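Local coordinates for protein telomerase reverse transcriptase (Candida tropicalis MYA-3404, PDB 6ZD1) that probably elongates telomeres as the reverse transcriptase of telomerase, copying a template within the enzyme's RNA component onto chromosome ends, at residues Q628-F631 with A632-K636; M646-L649 with H650-E654; K683-A686 with F687-T690; E693-E696 with W697-L701. One frame throughout, in Å; residues are numbered along the deposited sequence.

How the interactions relate
Along the chain, all four contacts are local and in series: none closes a long loop, and none nests in or crosses another. Interaction 1 lies near the end of helix 609-637, interaction 2 in the next helix, 642-664. Interaction 3 is the turn leaving helix 670-684, and interaction 4 spans most of the short helix 692-699 and the two residues after it. They meet laterally. Q628 packs on F687 between interactions 1 and 3, whereas interactions 2 and 4 join where W697 lies against M646, L649 and H650 and where I653 meets L698. L685 and M688 of interaction 3 touch I695 and I694 of interaction 4. Interactions 1 and 2 do not touch, their nearest atoms being about 10 Å apart.

Interaction 1 of 4, residues Q628-F631 with A632-K636; sequences QTSF and ATISK
A water molecule bridges T629 and T633 at a kink in the alpha helix 609-637. It donates to T629 O and accepts from T633 N at 2.7 Å, taking the place of the direct bond of the helical turn; T629 O and T633 N themselves stand 5.5 Å apart. A632 N likewise has no bond to the preceding turn, and S630, with a phi of -110°, shows how far the backbone departs from regular helix here. Regular bonding resumes with S630, whose carbonyl oxygen accepts from I634 N at 3.0 Å in a nearly straight bond. The hydroxyl of S630 is turned back to A626 O, one turn earlier, by a chi1 of 60°, and the tip of I634 rests against it, CD1 lying 3.7 Å from OG. I634 and S630 both reach L585 of helix 582-596, which lies along this side. F631 comes next. Its carbonyl oxygen takes S635 N at 2.7 Å, while its ring also meets the rings of F582 and F640. The S635 methylene sits over one face of the F631 ring, its CB 4.1 Å from CE2.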
loop_
_atom_site.group_PDB
_atom_site.type_symbol
_atom_site.label_atom_id
_atom_site.label_comp_id
_atom_site.label_asym_id
_atom_site.label_seq_id
_atom_site.Cartn_x
_atom_site.Cartn_y
_atom_site.Cartn_z
ATOM N N GLN A 628 -23.766 4.589 -9.194
ATOM C CA GLN A 628 -25.117 4.038 -9.215
ATOM C C GLN A 628 -26.086 4.930 -8.449
ATOM O O GLN A 628 -27.234 5.115 -8.872
ATOM C CB GLN A 628 -25.119 2.622 -8.636
ATOM C CG GLN A 628 -26.489 1.952 -8.622
ATOM C CD GLN A 628 -26.468 0.572 -7.982
ATOM O OE1 GLN A 628 -25.432 0.111 -7.498
ATOM N NE2 GLN A 628 -27.618 -0.094 -7.977
ATOM N N THR A 629 -25.642 5.499 -7.326
ATOM C CA THR A 629 -26.551 6.271 -6.481
ATOM C C THR A 629 -27.062 7.518 -7.196
ATOM O O THR A 629 -28.246 7.860 -7.093
ATOM C CB THR A 629 -25.858 6.655 -5.170
ATOM O OG1 THR A 629 -25.532 5.471 -4.432
ATOM C CG2 THR A 629 -26.761 7.537 -4.320
ATOM N N SER A 630 -26.196 8.195 -7.950
ATOM C CA SER A 630 -26.534 9.490 -8.526
ATOM C C SER A 630 -26.697 9.453 -10.039
ATOM O O SER A 630 -26.842 10.513 -10.659
ATOM C CB SER A 630 -25.472 10.525 -8.150
ATOM O OG SER A 630 -24.199 10.137 -8.632
ATOM N N PHE A 631 -26.699 8.267 -10.653
ATOM C CA PHE A 631 -26.764 8.203 -12.110
ATOM C C PHE A 631 -28.062 8.809 -12.631
ATOM O O PHE A 631 -28.049 9.618 -13.564
ATOM C CB PHE A 631 -26.615 6.759 -12.590
ATOM C CG PHE A 631 -26.568 6.629 -14.084
ATOM C CD1 PHE A 631 -25.370 6.772 -14.766
ATOM C CD2 PHE A 631 -27.724 6.381 -14.812
ATOM C CE1 PHE A 631 -25.320 6.661 -16.145
ATOM C CE2 PHE A 631 -27.682 6.269 -16.192
ATOM C CZ PHE A 631 -26.476 6.407 -16.859
ATOM N N ALA A 632 -29.197 8.424 -12.044
ATOM C CA ALA A 632 -30.480 8.919 -12.538
ATOM C C ALA A 632 -30.588 10.431 -12.389
ATOM O O ALA A 632 -31.097 11.116 -13.287
ATOM C CB ALA A 632 -31.628 8.226 -11.807
ATOM N N THR A 633 -30.093 10.975 -11.274
ATOM C CA THR A 633 -30.171 12.417 -11.066
ATOM C C THR A 633 -29.346 13.161 -12.105
ATOM O O THR A 633 -29.826 14.108 -12.740
ATOM C CB THR A 633 -29.689 12.780 -9.663
ATOM O OG1 THR A 633 -30.509 12.129 -8.686
ATOM C CG2 THR A 633 -29.758 14.291 -9.465
ATOM N N ILE A 634 -28.098 12.731 -12.302
ATOM C CA ILE A 634 -27.214 13.415 -13.234
ATOM C C ILE A 634 -27.678 13.189 -14.667
ATOM O O ILE A 634 -27.668 14.114 -15.489
ATOM C CB ILE A 634 -25.763 12.944 -13.022
ATOM C CG1 ILE A 634 -25.299 13.271 -11.600
ATOM C CG2 ILE A 634 -24.830 13.570 -14.054
ATOM C CD1 ILE A 634 -23.917 12.755 -11.274
ATOM N N SER A 635 -28.120 11.970 -14.987
ATOM C CA SER A 635 -28.568 11.691 -16.346
ATOM C C SER A 635 -29.783 12.520 -16.733
ATOM O O SER A 635 -30.031 12.715 -17.928
ATOM C CB SER A 635 -28.880 10.206 -16.512
ATOM O OG SER A 635 -29.204 9.912 -17.858
ATOM N N LYS A 636 -30.537 13.025 -15.752
ATOM C CA LYS A 636 -31.666 13.897 -16.060
ATOM C C LYS A 636 -31.199 15.201 -16.700
ATOM O O LYS A 636 -31.862 15.731 -17.600
ATOM C CB LYS A 636 -32.469 14.171 -14.783
ATOM C CG LYS A 636 -33.286 15.458 -14.807
ATOM C CD LYS A 636 -34.031 15.691 -13.497
ATOM C CE LYS A 636 -34.892 16.949 -13.578
ATOM N NZ LYS A 636 -35.796 17.119 -12.402
HETATM O O HOH W 1 -30.175 9.325 -9.142
#

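Interaction 2 of 4, residues M646-L649 with H650-E654; sequences MKFL and HVIIE
The F648 ring carries I652 CG1 over one of its faces, 3.8 Å above the plane and displaced toward the rim, so that CZ, at 3.8 Å from CG1, is the nearest ring atom. This is a CH-pi contact: CG1 lies 4.0 Å from the centroid of the F648 ring and 17° off its normal. The ring is also stacked with F586, from helix 582-596. Because a chi1 of 170° sets the F648 ring opposite its own backbone N, it runs forward along the helix, side by side with I652, and it is the methylene of the isoleucine that arrives over it.

The pair is an i to i+4 contact of an uninterrupted alpha helix, 642-664, in the largely helical C-terminal part of the chain. Four successive backbone bonds hold the turn. H650 N donates to the carbonyl oxygen of M646, a selenomethionine, at 2.6 Å, V651 N to K647 O, I652 N to F648 O at 2.9 Å, and I653 N to L649 O. The branched residues lean back on the same carbonyls: V651 CG2 lies 3.3 Å from K647 O, and I653 CG1 lies 3.2 Å from L649 O. I652 also reaches K590 and Y593, whereas I653 looks to helix 670-684, touching L674, I677 and I681.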
loop_
_atom_site.group_PDB
_atom_site.type_symbol
_atom_site.label_atom_id
_atom_site.label_comp_id
_atom_site.label_asym_id
_atom_site.label_seq_id
_atom_site.Cartn_x
_atom_site.Cartn_y
_atom_site.Cartn_z
HETATM N N MSE A 646 -15.188 5.514 -20.273
HETATM C CA MSE A 646 -14.144 4.516 -20.469
HETATM C C MSE A 646 -12.770 5.100 -20.196
HETATM O O MSE A 646 -11.906 4.434 -19.623
HETATM C CB MSE A 646 -14.201 3.951 -21.877
HETATM C CG MSE A 646 -15.356 2.994 -22.082
HETATM SE SE MSE A 646 -15.431 2.308 -23.898
HETATM C CE MSE A 646 -17.068 3.185 -24.476
ATOM N N LYS A 647 -12.579 6.359 -20.589
ATOM C CA LYS A 647 -11.358 7.056 -20.207
ATOM C C LYS A 647 -11.229 7.103 -18.693
ATOM O O LYS A 647 -10.139 6.895 -18.149
ATOM C CB LYS A 647 -11.345 8.462 -20.806
ATOM C CG LYS A 647 -11.134 8.471 -22.311
ATOM C CD LYS A 647 -11.716 9.716 -22.956
ATOM C CE LYS A 647 -11.654 9.615 -24.470
ATOM N NZ LYS A 647 -12.483 10.655 -25.132
ATOM N N PHE A 648 -12.343 7.344 -17.996
ATOM C CA PHE A 648 -12.335 7.281 -16.538
ATOM C C PHE A 648 -11.942 5.890 -16.058
ATOM O O PHE A 648 -11.091 5.746 -15.171
ATOM C CB PHE A 648 -13.706 7.683 -15.987
ATOM C CG PHE A 648 -13.877 7.421 -14.514
ATOM C CD1 PHE A 648 -13.383 8.313 -13.574
ATOM C CD2 PHE A 648 -14.551 6.292 -14.071
ATOM C CE1 PHE A 648 -13.552 8.080 -12.217
ATOM C CE2 PHE A 648 -14.722 6.049 -12.715
ATOM C CZ PHE A 648 -14.219 6.947 -11.788
ATOM N N LEU A 649 -12.537 4.846 -16.641
ATOM C CA LEU A 649 -12.135 3.491 -16.267
ATOM C C LEU A 649 -10.664 3.253 -16.582
ATOM O O LEU A 649 -9.926 2.709 -15.753
ATOM C CB LEU A 649 -13.006 2.456 -16.978
ATOM C CG LEU A 649 -14.481 2.387 -16.579
ATOM C CD1 LEU A 649 -15.189 1.358 -17.433
ATOM C CD2 LEU A 649 -14.639 2.057 -15.106
ATOM N N HIS A 650 -10.212 3.694 -17.759
ATOM C CA HIS A 650 -8.819 3.481 -18.137
ATOM C C HIS A 650 -7.873 4.196 -17.180
ATOM O O HIS A 650 -6.838 3.642 -16.797
ATOM C CB HIS A 650 -8.577 3.936 -19.575
ATOM C CG HIS A 650 -7.197 3.635 -20.075
ATOM N ND1 HIS A 650 -6.118 4.454 -19.824
ATOM C CD2 HIS A 650 -6.720 2.599 -20.806
ATOM C CE1 HIS A 650 -5.036 3.939 -20.380
ATOM N NE2 HIS A 650 -5.374 2.812 -20.982
ATOM N N VAL A 651 -8.202 5.429 -16.788
ATOM C CA VAL A 651 -7.385 6.126 -15.796
ATOM C C VAL A 651 -7.403 5.382 -14.462
ATOM O O VAL A 651 -6.361 5.218 -13.815
ATOM C CB VAL A 651 -7.854 7.584 -15.645
ATOM C CG1 VAL A 651 -7.217 8.216 -14.427
ATOM C CG2 VAL A 651 -7.510 8.390 -16.897
ATOM N N ILE A 652 -8.579 4.908 -14.035
ATOM C CA ILE A 652 -8.689 4.212 -12.752
ATOM C C ILE A 652 -7.898 2.909 -12.771
ATOM O O ILE A 652 -7.228 2.560 -11.790
ATOM C CB ILE A 652 -10.170 3.964 -12.397
ATOM C CG1 ILE A 652 -10.826 5.249 -11.886
ATOM C CG2 ILE A 652 -10.302 2.847 -11.368
ATOM C CD1 ILE A 652 -10.128 5.860 -10.691
ATOM N N ILE A 653 -7.990 2.152 -13.866
ATOM C CA ILE A 653 -7.274 0.880 -13.954
ATOM C C ILE A 653 -5.768 1.110 -14.059
ATOM O O ILE A 653 -4.974 0.411 -13.416
ATOM C CB ILE A 653 -7.810 0.056 -15.137
ATOM C CG1 ILE A 653 -9.267 -0.332 -14.890
ATOM C CG2 ILE A 653 -6.964 -1.187 -15.355
ATOM C CD1 ILE A 653 -9.873 -1.151 -16.002
ATOM N N GLU A 654 -5.354 2.082 -14.877
ATOM C CA GLU A 654 -3.932 2.371 -15.043
ATOM C C GLU A 654 -3.289 2.802 -13.731
ATOM O O GLU A 654 -2.166 2.390 -13.419
ATOM C CB GLU A 654 -3.738 3.454 -16.106
ATOM C CG GLU A 654 -3.223 2.950 -17.446
ATOM C CD GLU A 654 -1.713 2.799 -17.476
ATOM O OE1 GLU A 654 -1.068 3.013 -16.428
ATOM O OE2 GLU A 654 -1.170 2.470 -18.553
#

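Interaction 3 of 4, residues K683-A686 with F687-T690; sequences KSLA and FMAT
L685, F687 and M688 make a local cluster around a type I beta turn, placed where helix 670-684 gives way to the loop that leads to helix 692-699. The turn runs from L685 to M688, with A686 and F687 at its corners, and is closed by M688 N donating to L685 O at 2.9 Å. That bond is not aimed at a lone pair: the nitrogen stands above the carbonyl plane, 57° out of it. Just before, A686 N donates to K683 O, so one tight turn follows another as the helix ends.

The F687 ring folds back over the turn. Its chi1 of 75° tucks CG between the backbone N and the carbonyl carbon, which carries the ring toward the preceding residues and presents its edge to the helix end. S684 O lies in the ring plane at this edge, 3.3 Å from CE1 of F687. L685 crosses the ring at a slant, CD2 reaching CE1 of F687 at 4.0 Å. The same CD2 meets the CE methyl of M688, a selenomethionine, at 3.8 Å; these two side chains run alongside each other, and the bend at chi3 (-64°) curls the methyl back onto the leucine.

Helix 609-637 supplies F624 against S684 and L685, and I627 against F687, while F640 meets M688. Taken together, these features are those of a helix terminus running into a type I turn, an interhelical connection whose apolar residues are folded back onto the neighbouring helices.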
loop_
_atom_site.group_PDB
_atom_site.type_symbol
_atom_site.label_atom_id
_atom_site.label_comp_id
_atom_site.label_asym_id
_atom_site.label_seq_id
_atom_site.Cartn_x
_atom_site.Cartn_y
_atom_site.Cartn_z
ATOM N N LYS A 683 -19.269 -6.682 -12.471
ATOM C CA LYS A 683 -20.300 -6.883 -11.458
ATOM C C LYS A 683 -20.860 -5.551 -10.975
ATOM O O LYS A 683 -22.082 -5.371 -10.899
ATOM C CB LYS A 683 -19.722 -7.690 -10.292
ATOM C CG LYS A 683 -20.755 -8.376 -9.410
ATOM C CD LYS A 683 -21.134 -7.515 -8.215
ATOM C CE LYS A 683 -22.170 -8.212 -7.347
ATOM N NZ LYS A 683 -23.403 -8.547 -8.124
ATOM N N SER A 684 -19.980 -4.587 -10.693
ATOM C CA SER A 684 -20.395 -3.289 -10.172
ATOM C C SER A 684 -21.205 -2.479 -11.176
ATOM O O SER A 684 -21.810 -1.471 -10.793
ATOM C CB SER A 684 -19.167 -2.477 -9.743
ATOM O OG SER A 684 -18.463 -3.113 -8.690
ATOM N N LEU A 685 -21.200 -2.861 -12.452
ATOM C CA LEU A 685 -21.985 -2.171 -13.464
ATOM C C LEU A 685 -23.246 -2.934 -13.847
ATOM O O LEU A 685 -23.848 -2.638 -14.883
ATOM C CB LEU A 685 -21.135 -1.901 -14.703
ATOM C CG LEU A 685 -19.988 -0.911 -14.516
ATOM C CD1 LEU A 685 -19.199 -0.789 -15.806
ATOM C CD2 LEU A 685 -20.504 0.453 -14.066
ATOM N N ALA A 686 -23.663 -3.906 -13.030
ATOM C CA ALA A 686 -24.884 -4.647 -13.332
ATOM C C ALA A 686 -26.095 -3.727 -13.418
ATOM O O ALA A 686 -27.014 -3.988 -14.203
ATOM C CB ALA A 686 -25.117 -5.735 -12.281
ATOM N N PHE A 687 -26.117 -2.649 -12.628
ATOM C CA PHE A 687 -27.230 -1.706 -12.672
ATOM C C PHE A 687 -27.330 -0.978 -14.005
ATOM O O PHE A 687 -28.381 -0.406 -14.308
ATOM C CB PHE A 687 -27.096 -0.671 -11.552
ATOM C CG PHE A 687 -26.042 0.370 -11.813
ATOM C CD1 PHE A 687 -24.708 0.103 -11.551
ATOM C CD2 PHE A 687 -26.385 1.616 -12.318
ATOM C CE1 PHE A 687 -23.733 1.057 -11.786
ATOM C CE2 PHE A 687 -25.414 2.574 -12.560
ATOM C CZ PHE A 687 -24.088 2.295 -12.293
HETATM N N MSE A 688 -26.268 -0.979 -14.800
HETATM C CA MSE A 688 -26.254 -0.257 -16.064
HETATM C C MSE A 688 -26.765 -1.146 -17.185
HETATM O O MSE A 688 -26.152 -2.161 -17.506
HETATM C CB MSE A 688 -24.843 0.237 -16.369
HETATM C CG MSE A 688 -24.760 1.258 -17.477
HETATM SE SE MSE A 688 -22.962 1.991 -17.590
HETATM C CE MSE A 688 -22.897 2.850 -15.846
ATOM N N ALA A 689 -27.898 -0.766 -17.778
ATOM C CA ALA A 689 -28.507 -1.606 -18.804
ATOM C C ALA A 689 -27.645 -1.654 -20.061
ATOM O O ALA A 689 -27.411 -2.730 -20.622
ATOM C CB ALA A 689 -29.916 -1.108 -19.132
ATOM N N THR A 690 -27.165 -0.500 -20.518
ATOM C CA THR A 690 -26.403 -0.408 -21.765
ATOM C C THR A 690 -24.922 -0.270 -21.424
ATOM O O THR A 690 -24.419 0.827 -21.176
ATOM C CB THR A 690 -26.897 0.758 -22.611
ATOM O OG1 THR A 690 -28.320 0.666 -22.760
ATOM C CG2 THR A 690 -26.247 0.726 -23.985
#

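Interaction 4 of 4, residues E693-E696 with W697-L701; sequences EIIE and WLYTL
I695 and Y699 form the side-chain contact proper, a CH-pi interaction one helical turn apart. The CG2 methyl of I695 lies over a face of the phenol ring of Y699, 3.8 Å from its centroid and displaced toward CZ and CE2. CG2 is the branch opposite the backbone N of I695 (CG1 has a chi1 of -88°), and so it points forward along the helix to the tyrosine. At this same end of the ring the phenol OH is hydrogen-bonded to T682 OG1, which helps hold the ring under the methyl.

The indole of W697 is met in two ways. I694 O lies in its plane at the edge, 3.7 Å from CE3 of W697, and L701 CD1 covers part of one face from 3.8 Å above the indole plane.

Backbone bonds follow the alpha-helical pattern: W697 N to E693 O at 2.9 Å, L698 N to I694 O, and Y699 N to I695 O. Beyond Y699 the turn tightens, with T700 N donating to W697 O at 3.2 Å. K678 NZ then bonds to the carbonyl oxygens of both Y699 and L701, supplying a positive group where the helix dipole would probably favour one.

Two polar side-chain ends are held from outside: E693 OE1 by a salt bridge to R642 NE, W697 NE1 by a weak hydrogen bond to E391 OE2. I694 packs on F645, and L698 on I681. This is the pattern of a short amphipathic alpha helix, here 692-699, laid against helices 642-664 and 670-684 in a C-terminal helical bundle, consistent with the thumb of a telomerase reverse transcriptase.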
loop_
_atom_site.group_PDB
_atom_site.type_symbol
_atom_site.label_atom_id
_atom_site.label_comp_id
_atom_site.label_asym_id
_atom_site.label_seq_id
_atom_site.Cartn_x
_atom_site.Cartn_y
_atom_site.Cartn_z
ATOM N N GLU A 693 -20.665 -2.274 -25.059
ATOM C CA GLU A 693 -19.442 -1.738 -25.642
ATOM C C GLU A 693 -18.424 -1.401 -24.561
ATOM O O GLU A 693 -17.220 -1.621 -24.743
ATOM C CB GLU A 693 -19.769 -0.509 -26.488
ATOM C CG GLU A 693 -18.593 0.063 -27.261
ATOM C CD GLU A 693 -19.018 1.144 -28.240
ATOM O OE1 GLU A 693 -20.238 1.395 -28.360
ATOM O OE2 GLU A 693 -18.136 1.743 -28.891
ATOM N N ILE A 694 -18.892 -0.904 -23.412
ATOM C CA ILE A 694 -17.989 -0.610 -22.301
ATOM C C ILE A 694 -17.320 -1.885 -21.805
ATOM O O ILE A 694 -16.100 -1.936 -21.619
ATOM C CB ILE A 694 -18.740 0.099 -21.160
ATOM C CG1 ILE A 694 -19.315 1.437 -21.628
ATOM C CG2 ILE A 694 -17.813 0.308 -19.970
ATOM C CD1 ILE A 694 -20.184 2.115 -20.578
ATOM N N ILE A 695 -18.111 -2.938 -21.581
ATOM C CA ILE A 695 -17.540 -4.168 -21.045
ATOM C C ILE A 695 -16.663 -4.840 -22.096
ATOM O O ILE A 695 -15.586 -5.361 -21.785
ATOM C CB ILE A 695 -18.653 -5.108 -20.528
ATOM C CG1 ILE A 695 -19.005 -4.812 -19.065
ATOM C CG2 ILE A 695 -18.194 -6.546 -20.552
ATOM C CD1 ILE A 695 -19.450 -3.403 -18.774
ATOM N N GLU A 696 -17.080 -4.796 -23.363
ATOM C CA GLU A 696 -16.256 -5.373 -24.421
ATOM C C GLU A 696 -14.904 -4.674 -24.510
ATOM O O GLU A 696 -13.871 -5.327 -24.705
ATOM C CB GLU A 696 -16.985 -5.294 -25.760
ATOM C CG GLU A 696 -16.191 -5.868 -26.914
ATOM C CD GLU A 696 -16.859 -5.629 -28.246
ATOM O OE1 GLU A 696 -17.825 -4.839 -28.288
ATOM O OE2 GLU A 696 -16.420 -6.234 -29.249
ATOM N N TRP A 697 -14.889 -3.347 -24.358
ATOM C CA TRP A 697 -13.621 -2.627 -24.301
ATOM C C TRP A 697 -12.825 -3.027 -23.070
ATOM O O TRP A 697 -11.599 -3.164 -23.130
ATOM C CB TRP A 697 -13.863 -1.119 -24.297
ATOM C CG TRP A 697 -12.661 -0.339 -23.850
ATOM C CD1 TRP A 697 -11.640 0.101 -24.635
ATOM C CD2 TRP A 697 -12.352 0.089 -22.513
ATOM N NE1 TRP A 697 -10.713 0.777 -23.875
ATOM C CE2 TRP A 697 -11.129 0.786 -22.570
ATOM C CE3 TRP A 697 -12.992 -0.047 -21.278
ATOM C CZ2 TRP A 697 -10.535 1.344 -21.442
ATOM C CZ3 TRP A 697 -12.399 0.511 -20.155
ATOM C CH2 TRP A 697 -11.184 1.197 -20.247
ATOM N N LEU A 698 -13.511 -3.214 -21.941
ATOM C CA LEU A 698 -12.826 -3.578 -20.708
ATOM C C LEU A 698 -12.098 -4.905 -20.861
ATOM O O LEU A 698 -10.948 -5.045 -20.429
ATOM C CB LEU A 698 -13.836 -3.643 -19.564
ATOM C CG LEU A 698 -13.352 -4.100 -18.195
ATOM C CD1 LEU A 698 -12.538 -3.002 -17.541
ATOM C CD2 LEU A 698 -14.533 -4.499 -17.326
ATOM N N TYR A 699 -12.731 -5.873 -21.518
ATOM C CA TYR A 699 -12.156 -7.207 -21.610
ATOM C C TYR A 699 -10.975 -7.280 -22.564
ATOM O O TYR A 699 -10.229 -8.264 -22.519
ATOM C CB TYR A 699 -13.223 -8.213 -22.049
ATOM C CG TYR A 699 -14.261 -8.506 -20.991
ATOM C CD1 TYR A 699 -14.139 -7.986 -19.709
ATOM C CD2 TYR A 699 -15.361 -9.312 -21.270
ATOM C CE1 TYR A 699 -15.079 -8.252 -18.739
ATOM C CE2 TYR A 699 -16.309 -9.585 -20.299
ATOM C CZ TYR A 699 -16.162 -9.050 -19.035
ATOM O OH TYR A 699 -17.098 -9.311 -18.058
ATOM N N THR A 700 -10.761 -6.263 -23.395
ATOM C CA THR A 700 -9.662 -6.291 -24.349
ATOM C C THR A 700 -8.379 -5.694 -23.785
ATOM O O THR A 700 -7.372 -5.638 -24.499
ATOM C CB THR A 700 -10.053 -5.550 -25.633
ATOM O OG1 THR A 700 -9.169 -5.935 -26.690
ATOM C CG2 THR A 700 -9.945 -4.048 -25.444
ATOM N N LEU A 701 -8.381 -5.278 -22.521
ATOM C CA LEU A 701 -7.206 -4.666 -21.918
ATOM C C LEU A 701 -6.244 -5.737 -21.428
ATOM O O LEU A 701 -6.655 -6.702 -20.777
ATOM C CB LEU A 701 -7.613 -3.760 -20.759
ATOM C CG LEU A 701 -8.547 -2.599 -21.095
ATOM C CD1 LEU A 701 -8.904 -1.830 -19.831
ATOM C CD2 LEU A 701 -7.903 -1.683 -22.123
#